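Local structure of alpha-1,2-mannosidase (2WW2) at residues H521-V526 against I544-S549; G578-A581 against P586-H589. The protein probably hydrolyses alpha-mannosidic linkages with inversion at the anomeric carbon, as a calcium-dependent glycoside hydrolase of family GH92. All blocks are in the same frame, centred on the assembly; numbering follows the deposited sequence.

Contact 1 (H521-V526 against I544-S549); sequences HWTWSV and IARLDS
Trp-524 and Leu-547 mark the closest approach of the two backbones, their CA atoms 9.5 Å apart, and the interval between the type I turn 522-525 and helix 540-551 is bridged mainly by side chains. Trp-524 CG stands beside the backbone N, anti to the carbonyl carbon (chi1 -60°), and from there the indole swings its six-membered ring to the helix. Leu-547 lies over one face of it: CD2 sits 4.0 Å from the centroid of the Trp-524 six-membered ring, 23° off its normal, a CH-pi contact displaced toward the rim where CD2 comes within 3.7 Å of CZ3. Arg-546 meets the same ring at its edge, its CB 3.9 Å from Trp-524 CH2, so two successive helix residues hold the indole by face and by rim. Beyond CB the arginine chain bends at chi3, bringing its guanidinium near Thr-523, whose CG2 is 4.0 Å from Arg-546 NH2. That charged end is engaged by the carbonyl of Gly-490 and by a cation-pi contact with Phe-491, while Thr-523 OG1 is hydrogen-bonded to Ser-519 O and Met-492 N. On the helix, Ser-549 OG hydrogen-bonds back to Arg-546 O at 2.7 Å, the donor tilted 27° from the carbonyl plane. Leu-533 and Met-537 of helix 530-537 also touch the indole. Replacing Trp-524 by an alanine would probably leave Leu-547 CD2 without its aromatic face and Arg-546 CB without the ring edge, opening a gap between turn and helix. With no hydrogen bond across it, this is apolar helix-to-turn packing in the GH92 catalytic domain, centred on a buried tryptophan.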
loop_
_atom_site.group_PDB
_atom_site.type_symbol
_atom_site.label_atom_id
_atom_site.label_comp_id
_atom_site.label_asym_id
_atom_site.label_seq_id
_atom_site.Cartn_x
_atom_site.Cartn_y
_atom_site.Cartn_z
ATOM N N HIS A 521 12.429 7.044 -8.494
ATOM C CA HIS A 521 12.616 8.496 -8.611
ATOM C C HIS A 521 13.878 8.851 -9.382
ATOM O O HIS A 521 13.840 9.689 -10.274
ATOM C CB HIS A 521 12.684 9.173 -7.232
ATOM C CG HIS A 521 11.698 8.635 -6.250
ATOM N ND1 HIS A 521 10.361 8.972 -6.280
ATOM C CD2 HIS A 521 11.848 7.766 -5.222
ATOM C CE1 HIS A 521 9.731 8.337 -5.305
ATOM N NE2 HIS A 521 10.613 7.606 -4.644
ATOM N N TRP A 522 14.993 8.232 -9.006
ATOM C CA TRP A 522 16.323 8.618 -9.507
ATOM C C TRP A 522 16.547 8.308 -10.989
ATOM O O TRP A 522 17.404 8.918 -11.648
ATOM C CB TRP A 522 17.427 8.030 -8.606
ATOM C CG TRP A 522 17.591 8.866 -7.374
ATOM C CD1 TRP A 522 17.008 8.660 -6.148
ATOM C CD2 TRP A 522 18.335 10.086 -7.269
ATOM N NE1 TRP A 522 17.371 9.674 -5.278
ATOM C CE2 TRP A 522 18.176 10.564 -5.949
ATOM C CE3 TRP A 522 19.121 10.832 -8.176
ATOM C CZ2 TRP A 522 18.780 11.752 -5.504
ATOM C CZ3 TRP A 522 19.718 11.994 -7.734
ATOM C CH2 TRP A 522 19.549 12.447 -6.406
ATOM N N THR A 523 15.754 7.389 -11.529
ATOM C CA THR A 523 15.849 7.063 -12.953
ATOM C C THR A 523 15.551 8.286 -13.837
ATOM O O THR A 523 16.036 8.374 -14.959
ATOM C CB THR A 523 14.952 5.858 -13.305
ATOM O OG1 THR A 523 15.494 4.691 -12.673
ATOM C CG2 THR A 523 14.889 5.614 -14.842
ATOM N N TRP A 524 14.793 9.247 -13.314
ATOM C CA TRP A 524 14.450 10.455 -14.080
ATOM C C TRP A 524 15.482 11.569 -14.000
ATOM O O TRP A 524 15.331 12.616 -14.637
ATOM C CB TRP A 524 13.089 10.991 -13.613
ATOM C CG TRP A 524 12.035 9.951 -13.821
ATOM C CD1 TRP A 524 11.510 9.108 -12.872
ATOM C CD2 TRP A 524 11.420 9.591 -15.063
ATOM N NE1 TRP A 524 10.594 8.263 -13.457
ATOM C CE2 TRP A 524 10.520 8.536 -14.794
ATOM C CE3 TRP A 524 11.532 10.067 -16.371
ATOM C CZ2 TRP A 524 9.734 7.952 -15.782
ATOM C CZ3 TRP A 524 10.752 9.474 -17.363
ATOM C CH2 TRP A 524 9.858 8.430 -17.055
ATOM N N SER A 525 16.526 11.362 -13.206
ATOM C CA SER A 525 17.489 12.431 -12.935
ATOM C C SER A 525 18.486 12.603 -14.084
ATOM O O SER A 525 19.706 12.417 -13.912
ATOM C CB SER A 525 18.225 12.179 -11.604
ATOM O OG SER A 525 18.965 13.320 -11.214
ATOM N N VAL A 526 17.958 12.954 -15.256
ATOM C CA VAL A 526 18.787 13.187 -16.436
ATOM C C VAL A 526 18.226 14.415 -17.155
ATOM O O VAL A 526 17.754 14.331 -18.281
ATOM C CB VAL A 526 18.785 11.960 -17.385
ATOM C CG1 VAL A 526 19.879 12.093 -18.470
ATOM C CG2 VAL A 526 19.006 10.672 -16.581
ATOM N N ILE A 544 6.899 7.984 -22.453
ATOM C CA ILE A 544 5.589 8.554 -22.200
ATOM C C ILE A 544 4.752 7.626 -21.307
ATOM O O ILE A 544 4.037 8.079 -20.404
ATOM C CB ILE A 544 4.839 8.809 -23.519
ATOM C CG1 ILE A 544 5.480 9.972 -24.279
ATOM C CG2 ILE A 544 3.352 9.037 -23.247
ATOM C CD1 ILE A 544 5.112 10.016 -25.764
ATOM N N ALA A 545 4.860 6.328 -21.553
ATOM C CA ALA A 545 4.104 5.339 -20.788
ATOM C C ALA A 545 4.560 5.313 -19.341
ATOM O O ALA A 545 3.756 5.185 -18.430
ATOM C CB ALA A 545 4.262 3.959 -21.410
ATOM N N ARG A 546 5.857 5.453 -19.128
ATOM C CA ARG A 546 6.388 5.440 -17.781
ATOM C C ARG A 546 6.054 6.703 -17.004
ATOM O O ARG A 546 5.834 6.650 -15.790
ATOM C CB ARG A 546 7.878 5.159 -17.818
ATOM C CG ARG A 546 8.122 3.789 -18.403
ATOM C CD ARG A 546 9.583 3.458 -18.483
ATOM N NE ARG A 546 10.228 3.474 -17.173
ATOM C CZ ARG A 546 11.429 2.951 -16.954
ATOM N NH1 ARG A 546 12.084 2.369 -17.954
ATOM N NH2 ARG A 546 11.974 3.005 -15.745
ATOM N N LEU A 547 5.987 7.834 -17.705
ATOM C CA LEU A 547 5.540 9.069 -17.086
ATOM C C LEU A 547 4.076 8.911 -16.717
ATOM O O LEU A 547 3.651 9.281 -15.612
ATOM C CB LEU A 547 5.701 10.250 -18.041
ATOM C CG LEU A 547 7.118 10.782 -18.225
ATOM C CD1 LEU A 547 7.107 11.793 -19.361
ATOM C CD2 LEU A 547 7.621 11.421 -16.931
ATOM N N ASP A 548 3.307 8.354 -17.646
ATOM C CA ASP A 548 1.897 8.106 -17.405
ATOM C C ASP A 548 1.706 7.201 -16.178
ATOM O O ASP A 548 0.765 7.394 -15.412
ATOM C CB ASP A 548 1.223 7.493 -18.635
ATOM C CG ASP A 548 1.024 8.493 -19.770
ATOM O OD1 ASP A 548 1.210 9.717 -19.565
ATOM O OD2 ASP A 548 0.662 8.045 -20.873
ATOM N N SER A 549 2.604 6.237 -15.982
ATOM C CA SER A 549 2.511 5.329 -14.830
ATOM C C SER A 549 2.875 6.017 -13.510
ATOM O O SER A 549 2.794 5.415 -12.430
ATOM C CB SER A 549 3.369 4.078 -15.042
ATOM O OG SER A 549 4.747 4.346 -14.829
#

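Contact 2 (G578-A581 against P586-H589); sequences GQYA and PVQH
Val-587 points its side chain at the 578-581 segment and meets both Tyr-580 and Ala-581, the three residues that carry this contact. With CG1 anti to the carbonyl carbon (chi1 -66°), CG2 falls between the backbone N and the carbonyl carbon, from where it reaches Ala-581 O at 3.9 Å and Tyr-580 CE1 at 4.3 Å. The tyrosine ring, extended with CG anti to its own N (chi1 175°), also presents its edge to the valine backbone: Val-587 O lies near the ring plane, 4.2 Å from Tyr-580 CE1. No direct hydrogen bond joins the segments. Instead a water spans them, 2.8 Å from Tyr-580 OH and donating to Gln-588 O at 2.9 Å. The same hydroxyl is hydrogen-bonded to His-582 ND1, and Gln-588 O also receives Trp-634 NE1. Phe-551 meets the tyrosine ring edge-to-face. Tyr-580 OH and Gln-588 O thus find partners in His-582, Trp-634 and the shared water, leaving loose van der Waals contact to the valine methyl. Such chemistry implies that the segments meet through modest apolar contact and are linked by the shared water, without a direct polar link between them.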
loop_
_atom_site.group_PDB
_atom_site.type_symbol
_atom_site.label_atom_id
_atom_site.label_comp_id
_atom_site.label_asym_id
_atom_site.label_seq_id
_atom_site.Cartn_x
_atom_site.Cartn_y
_atom_site.Cartn_z
ATOM N N GLY A 578 1.843 6.978 -3.075
ATOM C CA GLY A 578 3.026 7.716 -3.538
ATOM C C GLY A 578 3.613 7.370 -4.902
ATOM O O GLY A 578 4.840 7.366 -5.061
ATOM N N GLN A 579 2.759 7.100 -5.892
ATOM C CA GLN A 579 3.221 6.815 -7.255
ATOM C C GLN A 579 3.942 8.039 -7.838
ATOM O O GLN A 579 5.002 7.910 -8.487
ATOM C CB GLN A 579 2.057 6.392 -8.161
ATOM N N TYR A 580 3.369 9.224 -7.603
ATOM C CA TYR A 580 4.089 10.474 -7.880
ATOM C C TYR A 580 4.523 11.132 -6.575
ATOM O O TYR A 580 3.685 11.547 -5.777
ATOM C CB TYR A 580 3.250 11.448 -8.717
ATOM C CG TYR A 580 3.933 12.791 -8.910
ATOM C CD1 TYR A 580 5.266 12.865 -9.324
ATOM C CD2 TYR A 580 3.250 13.984 -8.669
ATOM C CE1 TYR A 580 5.907 14.106 -9.501
ATOM C CE2 TYR A 580 3.873 15.213 -8.839
ATOM C CZ TYR A 580 5.197 15.272 -9.252
ATOM O OH TYR A 580 5.808 16.492 -9.409
ATOM N N ALA A 581 5.827 11.217 -6.342
ATOM C CA ALA A 581 6.300 11.789 -5.090
ATOM C C ALA A 581 6.580 13.271 -5.285
ATOM O O ALA A 581 7.731 13.693 -5.355
ATOM C CB ALA A 581 7.553 11.060 -4.604
ATOM N N PRO A 586 14.754 14.447 -7.523
ATOM C CA PRO A 586 15.047 13.991 -8.875
ATOM C C PRO A 586 13.832 13.893 -9.807
ATOM O O PRO A 586 14.023 13.678 -10.998
ATOM C CB PRO A 586 15.668 12.601 -8.655
ATOM C CG PRO A 586 15.148 12.172 -7.306
ATOM C CD PRO A 586 15.137 13.439 -6.513
ATOM N N VAL A 587 12.608 14.008 -9.290
ATOM C CA VAL A 587 11.446 14.045 -10.187
ATOM C C VAL A 587 10.704 15.387 -10.193
ATOM O O VAL A 587 9.644 15.479 -10.795
ATOM C CB VAL A 587 10.441 12.884 -9.952
ATOM C CG1 VAL A 587 11.077 11.554 -10.322
ATOM C CG2 VAL A 587 9.935 12.888 -8.524
ATOM N N GLN A 588 11.257 16.427 -9.567
ATOM C CA GLN A 588 10.605 17.756 -9.597
ATOM C C GLN A 588 10.335 18.254 -11.033
ATOM O O GLN A 588 9.345 18.923 -11.289
ATOM C CB GLN A 588 11.445 18.799 -8.849
ATOM C CG GLN A 588 11.350 18.675 -7.331
ATOM C CD GLN A 588 12.281 19.638 -6.590
ATOM O OE1 GLN A 588 12.921 20.505 -7.201
ATOM N NE2 GLN A 588 12.347 19.492 -5.269
ATOM N N HIS A 589 11.231 17.929 -11.953
ATOM C CA HIS A 589 11.112 18.363 -13.351
ATOM C C HIS A 589 10.263 17.419 -14.203
ATOM O O HIS A 589 9.945 17.732 -15.344
ATOM C CB HIS A 589 12.500 18.417 -13.977
ATOM C CG HIS A 589 13.080 17.060 -14.233
ATOM N ND1 HIS A 589 13.509 16.231 -13.219
ATOM C CD2 HIS A 589 13.258 16.369 -15.383
ATOM C CE1 HIS A 589 13.945 15.092 -13.733
ATOM N NE2 HIS A 589 13.799 15.151 -15.045
HETATM O O HOH W 1 7.144 17.169 -11.787
#

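Overall arrangement
Contacts 1 and 2 follow one another along the chain, 521-549 closing before 578-589 opens, with helix 565-577 between them, and all four segments lie in the GH92 catalytic domain. Their centres are 9 Å apart and they touch directly. Val-587 joins them: its CG1 packs 3.6 Å from Trp-524 CD1. The same methyl lies 3.3 Å from His-521 O, and His-521 CE1 is 3.6 Å from Ala-581 CB. The type I turn 522-525 is therefore packed against helix 540-551 and also against the loop that leads to helix 600-613. Their touching side chains, mostly buried, form one connected packing region, with the side chain of Ala-581 about 11 Å from a bound sodium ion.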